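Local coordinates for protein ATP-dependent DNA ligase (Mycobacterium tuberculosis, PDB 6NHX) that joins breaks in double-stranded DNA at the expense of ATP, probably working with Ku in non-homologous end joining, at residues D126-K129 / L130-T133; E68-A71 / D72-V75; L112-D115 / G116-L119. The protein carries 1 engineered substitution. All blocks are in the same frame, centred on the assembly; numbering follows the deposited sequence.

Contact 1 of 3, residues D126-K129 / L130-T133; sequences DRRK and LLET
Two turns of helix 124-136, in the nucleotidyltransferase domain of the ligase, bring Lys129 and Glu132 side by side. Lys129 NZ and Glu132 OE2 form a long salt bridge of 3.8 Å. A water accepts from Lys129 NZ; its link to Glu132 OE1 is too short to be more than doubtful. A second water donates to Glu132 OE2 and to Lys129 O. The lysine chain bends at chi2 (-115°) and again at chi4, which turns NZ back alongside the glutamate. Lys129 O also accepts the i+4 bond from Thr133 N at 3.0 Å. Glu132 N reaches Arg128 O at 2.8 Å. Arg128 O also lies 3.1 Å from Glu132 CG. On the buried side, Leu131 CD2 sits over one face of the Arg128 guanidinium, toward its rim. Glu132 OE1 is near the plane at its edge, 4.2 Å from Arg128 NH2 and beyond a salt bridge. Arg128 NH2 instead donates to Pro143 O. Arg127 donates to Thr122 O and forms a salt bridge with Asp110. No partner is found for the buried Arg128 NE. Glu132 therefore lies between two positive side chains, which would be expected to favour its charged form.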
# COMPACT_ATOMS: atom_id res chain seq x y z
N ASP A 126 19.16 -15.31 5.77
CA ASP A 126 19.31 -16.56 5.02
C ASP A 126 18.14 -16.80 4.08
O ASP A 126 18.33 -17.30 2.97
CB ASP A 126 19.47 -17.73 5.99
CG ASP A 126 20.67 -17.56 6.91
OD1 ASP A 126 21.73 -17.14 6.41
OD2 ASP A 126 20.55 -17.86 8.12
N ARG A 127 16.91 -16.47 4.51
CA ARG A 127 15.78 -16.56 3.58
C ARG A 127 16.01 -15.68 2.36
O ARG A 127 15.69 -16.07 1.23
CB ARG A 127 14.47 -16.16 4.26
CG ARG A 127 14.14 -16.93 5.55
CD ARG A 127 12.67 -16.78 5.92
NE ARG A 127 12.24 -15.37 6.06
CZ ARG A 127 12.32 -14.64 7.17
NH1 ARG A 127 12.84 -15.14 8.28
NH2 ARG A 127 11.89 -13.39 7.16
N ARG A 128 16.58 -14.48 2.57
CA ARG A 128 16.83 -13.56 1.47
C ARG A 128 17.81 -14.14 0.47
O ARG A 128 17.60 -14.04 -0.74
CB ARG A 128 17.35 -12.23 2.02
CG ARG A 128 16.30 -11.30 2.54
CD ARG A 128 15.33 -10.77 1.48
NE ARG A 128 15.99 -10.15 0.34
CZ ARG A 128 15.40 -9.27 -0.48
NH1 ARG A 128 14.15 -8.90 -0.27
NH2 ARG A 128 16.07 -8.78 -1.52
N LYS A 129 18.90 -14.74 0.95
CA LYS A 129 19.87 -15.32 0.03
C LYS A 129 19.23 -16.44 -0.78
O LYS A 129 19.49 -16.56 -1.99
CB LYS A 129 21.10 -15.82 0.80
CG LYS A 129 21.91 -14.69 1.43
CD LYS A 129 23.29 -14.55 0.83
CE LYS A 129 23.96 -13.27 1.31
NZ LYS A 129 23.46 -12.06 0.59
N LEU A 130 18.37 -17.24 -0.16
CA LEU A 130 17.69 -18.29 -0.91
C LEU A 130 16.73 -17.69 -1.94
O LEU A 130 16.63 -18.19 -3.07
CB LEU A 130 16.90 -19.19 0.03
CG LEU A 130 17.71 -20.07 0.97
CD1 LEU A 130 16.74 -20.79 1.91
CD2 LEU A 130 18.54 -21.07 0.20
N LEU A 131 16.02 -16.63 -1.56
CA LEU A 131 15.11 -15.97 -2.50
C LEU A 131 15.87 -15.37 -3.67
O LEU A 131 15.46 -15.51 -4.83
CB LEU A 131 14.35 -14.89 -1.74
CG LEU A 131 13.41 -13.99 -2.53
CD1 LEU A 131 12.29 -14.82 -3.16
CD2 LEU A 131 12.87 -12.88 -1.63
N GLU A 132 17.00 -14.72 -3.39
CA GLU A 132 17.78 -14.10 -4.45
C GLU A 132 18.28 -15.15 -5.43
O GLU A 132 18.23 -14.95 -6.65
CB GLU A 132 18.98 -13.35 -3.86
CG GLU A 132 18.67 -12.19 -2.96
CD GLU A 132 19.93 -11.66 -2.30
OE1 GLU A 132 19.90 -10.51 -1.82
OE2 GLU A 132 20.95 -12.39 -2.27
N THR A 133 18.76 -16.29 -4.91
CA THR A 133 19.21 -17.38 -5.77
C THR A 133 18.08 -17.88 -6.65
O THR A 133 18.27 -18.09 -7.86
CB THR A 133 19.77 -18.53 -4.92
OG1 THR A 133 20.91 -18.08 -4.18
CG2 THR A 133 20.19 -19.72 -5.80
O HOH W 1 21.16 -10.59 0.25
O HOH W 2 21.92 -15.24 -2.98

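Contact 2 of 3, residues E68-A71 / D72-V75; sequences EDLA and DHHV
The imidazole of His73 is approached obliquely by Leu70 CD2. That methyl comes to 4.0 Å, Leu70 CD2 to His73 CD2, and the two side chains cross at about a right angle. The ring nitrogen ND1 is held from outside by a hydrogen bond to Asp115 OD1. With CG anti to its own carbonyl carbon (chi1 -72°), His73 swings its ring to the side of the turn where Leu70 lies. The other branch of Leu70 serves a second neighbour: Leu70 CD1 packs on Val75 CG2 at 4.1 Å, again crosswise. Leu70 thus splits its two methyls between the turn residue His73 and Val75 of the strand. Leu134 of helix 124-136 touches all three of Leu70, His73 and Val75.

The backbone here is a type I beta turn from Leu70 to His73. It leads the chain out of the loop and into strand 74-82. His73 N closes the turn on Leu70 O at 2.8 Å, with the donor standing 48° out of the carbonyl plane. One water bridges Ala71 O and His73 O, and lies 2.8 Å from Ala71 O. Another donates to His73 O at 2.9 Å; its leg to Leu70 O is suspiciously short. Ala71 and Asp72 occupy the exposed corner of the turn. Beyond it, Val75 pairs through its backbone with Ala41 of strand 35-42.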
# COMPACT_ATOMS: atom_id res chain seq x y z
N GLU A 68 4.97 -20.27 -14.20
CA GLU A 68 5.28 -21.00 -15.43
C GLU A 68 6.79 -21.14 -15.61
O GLU A 68 7.25 -22.10 -16.25
CB GLU A 68 4.64 -20.30 -16.64
CG GLU A 68 5.54 -19.30 -17.32
CD GLU A 68 5.14 -19.02 -18.76
OE1 GLU A 68 6.04 -18.85 -19.61
OE2 GLU A 68 3.92 -18.95 -19.03
N ASP A 69 7.57 -20.22 -15.05
CA ASP A 69 9.02 -20.32 -14.99
C ASP A 69 9.48 -21.18 -13.83
O ASP A 69 10.62 -21.66 -13.83
CB ASP A 69 9.61 -18.92 -14.84
CG ASP A 69 11.01 -18.80 -15.41
OD1 ASP A 69 11.92 -19.51 -14.92
OD2 ASP A 69 11.21 -17.99 -16.33
N LEU A 70 8.63 -21.38 -12.82
CA LEU A 70 8.96 -22.14 -11.62
C LEU A 70 8.39 -23.55 -11.65
O LEU A 70 8.13 -24.13 -10.59
CB LEU A 70 8.45 -21.41 -10.38
CG LEU A 70 8.97 -20.02 -10.04
CD1 LEU A 70 8.07 -19.38 -9.00
CD2 LEU A 70 10.39 -20.12 -9.53
N ALA A 71 8.18 -24.11 -12.84
CA ALA A 71 7.33 -25.29 -12.97
C ALA A 71 7.86 -26.48 -12.18
O ALA A 71 7.07 -27.32 -11.74
CB ALA A 71 7.14 -25.65 -14.44
N ASP A 72 9.18 -26.57 -11.98
CA ASP A 72 9.76 -27.68 -11.24
C ASP A 72 9.81 -27.43 -9.74
O ASP A 72 10.11 -28.35 -8.98
CB ASP A 72 11.17 -28.01 -11.74
CG ASP A 72 11.24 -28.15 -13.26
OD1 ASP A 72 12.00 -27.39 -13.90
OD2 ASP A 72 10.54 -29.03 -13.81
N HIS A 73 9.54 -26.21 -9.30
CA HIS A 73 9.67 -25.83 -7.90
C HIS A 73 8.32 -25.88 -7.18
O HIS A 73 7.25 -25.74 -7.78
CB HIS A 73 10.22 -24.41 -7.78
CG HIS A 73 11.66 -24.27 -8.14
ND1 HIS A 73 12.68 -24.77 -7.36
CD2 HIS A 73 12.26 -23.66 -9.20
CE1 HIS A 73 13.85 -24.49 -7.93
NE2 HIS A 73 13.62 -23.81 -9.04
N HIS A 74 8.40 -26.03 -5.86
CA HIS A 74 7.25 -25.79 -4.98
C HIS A 74 7.69 -24.72 -3.99
O HIS A 74 8.56 -24.98 -3.15
CB HIS A 74 6.84 -27.07 -4.27
CG HIS A 74 5.75 -26.88 -3.26
ND1 HIS A 74 5.38 -27.87 -2.37
CD2 HIS A 74 4.94 -25.82 -3.00
CE1 HIS A 74 4.41 -27.42 -1.60
NE2 HIS A 74 4.12 -26.18 -1.96
N VAL A 75 7.14 -23.52 -4.11
CA VAL A 75 7.56 -22.41 -3.26
C VAL A 75 6.36 -21.67 -2.68
O VAL A 75 5.26 -21.68 -3.25
CB VAL A 75 8.49 -21.40 -3.97
CG1 VAL A 75 9.78 -22.06 -4.40
CG2 VAL A 75 7.78 -20.75 -5.15
O HOH W 3 5.80 -24.13 -9.70
O HOH W 4 6.37 -28.34 -9.23

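Contact 3 of 3, residues L112-D115 / G116-L119; sequences LYLD and GRAL
Leu119 N donates to Leu112 O at 2.8 Å, from a position 47° out of the carbonyl plane. Two more backbone bonds follow toward the turn. Leu114 N reaches Arg117 O, and Arg117 N returns to Leu114 O, both at 2.9 Å. Arg117 O also receives a CA-H...O contact from Tyr113 CA at 3.3 Å. Tyr113 and Ala118 form the non-hydrogen-bonded pair, and their side chains share one face of the sheet. The tyrosine CG stands anti to its backbone N (chi1 177°), which lays the ring over the turn at Gly116. Arg117 N lies over one ring face, while Tyr113 OH comes within 3.2 Å of Gly116 CA. On the other sheet face, Leu114 and Arg117 run side by side. Bends at chi2 and chi3 fold the arginine back, and Arg117 NH2 lies 3.8 Å from Leu114 CD2. Asp115 OD2 accepts from His74 N, tying the turn to strand 74-82. Gly116 takes the positive phi (98°) of the second corner of the turn. Opposite Val76, Leu112 and Tyr113 form a classic beta bulge. The whole is a beta hairpin with a two-residue loop, Asp115-Gly116, in a type I' turn, at one edge of the antiparallel sheet of the nucleotidyltransferase domain.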
# COMPACT_ATOMS: atom_id res chain seq x y z
N LEU A 112 9.05 -18.36 2.11
CA LEU A 112 8.62 -19.05 3.32
C LEU A 112 8.70 -20.57 3.21
O LEU A 112 8.63 -21.25 4.24
CB LEU A 112 7.17 -18.67 3.66
CG LEU A 112 6.87 -17.17 3.71
CD1 LEU A 112 5.46 -16.92 4.21
CD2 LEU A 112 7.90 -16.42 4.56
N TYR A 113 8.84 -21.10 2.00
CA TYR A 113 8.92 -22.53 1.79
C TYR A 113 9.59 -22.72 0.44
O TYR A 113 9.26 -22.01 -0.52
CB TYR A 113 7.52 -23.14 1.79
CG TYR A 113 7.49 -24.63 1.51
CD1 TYR A 113 7.48 -25.12 0.21
CD2 TYR A 113 7.44 -25.55 2.55
CE1 TYR A 113 7.45 -26.45 -0.05
CE2 TYR A 113 7.40 -26.90 2.31
CZ TYR A 113 7.41 -27.35 1.00
OH TYR A 113 7.37 -28.69 0.70
N LEU A 114 10.52 -23.66 0.38
CA LEU A 114 11.25 -23.94 -0.86
C LEU A 114 11.52 -25.43 -0.94
O LEU A 114 12.34 -25.96 -0.18
CB LEU A 114 12.55 -23.15 -0.88
CG LEU A 114 13.56 -23.42 -2.00
CD1 LEU A 114 12.95 -23.04 -3.31
CD2 LEU A 114 14.84 -22.65 -1.77
N ASP A 115 10.81 -26.11 -1.85
CA ASP A 115 11.16 -27.46 -2.29
C ASP A 115 11.39 -28.41 -1.11
O ASP A 115 12.39 -29.13 -1.04
CB ASP A 115 12.36 -27.46 -3.25
CG ASP A 115 12.07 -26.68 -4.51
OD1 ASP A 115 12.96 -25.94 -4.99
OD2 ASP A 115 10.94 -26.77 -5.02
N GLY A 116 10.45 -28.41 -0.17
CA GLY A 116 10.48 -29.31 0.96
C GLY A 116 11.05 -28.72 2.21
O GLY A 116 11.08 -29.41 3.24
N ARG A 117 11.52 -27.48 2.17
CA ARG A 117 12.09 -26.82 3.33
C ARG A 117 11.20 -25.65 3.72
O ARG A 117 11.13 -24.64 3.01
CB ARG A 117 13.51 -26.33 3.08
CG ARG A 117 14.52 -27.46 3.06
CD ARG A 117 15.29 -27.45 1.78
NE ARG A 117 16.10 -26.24 1.67
CZ ARG A 117 16.42 -25.65 0.53
NH1 ARG A 117 15.98 -26.16 -0.62
NH2 ARG A 117 17.16 -24.56 0.52
N ALA A 118 10.53 -25.78 4.86
CA ALA A 118 9.79 -24.68 5.46
C ALA A 118 10.76 -23.73 6.15
O ALA A 118 11.65 -24.18 6.89
CB ALA A 118 8.79 -25.25 6.46
N LEU A 119 10.60 -22.42 5.93
CA LEU A 119 11.62 -21.44 6.29
C LEU A 119 11.21 -20.45 7.38
O LEU A 119 11.91 -19.46 7.59
CB LEU A 119 12.09 -20.66 5.06
CG LEU A 119 12.57 -21.56 3.93
CD1 LEU A 119 12.86 -20.72 2.70
CD2 LEU A 119 13.80 -22.37 4.33

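Overall arrangement
All three contacts lie in one domain, on the same side of the chain's centre, and each mixes buried with exposed residues. Contacts 2 and 3 belong to neighbouring strands of one antiparallel sheet. The Asp115 carboxylate links the two turns, and Val75 packs on Leu114. Contact 1 lies in helix 124-136, which follows the hairpin in the chain. Its Leu130 packs on Leu119 and Arg117 of contact 3. It does not touch contact 2, although the same helix does so through Leu134. Contact 1 combines a charged outer side with buried arginines. Contact 2 relies on a turn bond, bridging waters and the packing of Leu70, and contact 3 on strand pairing.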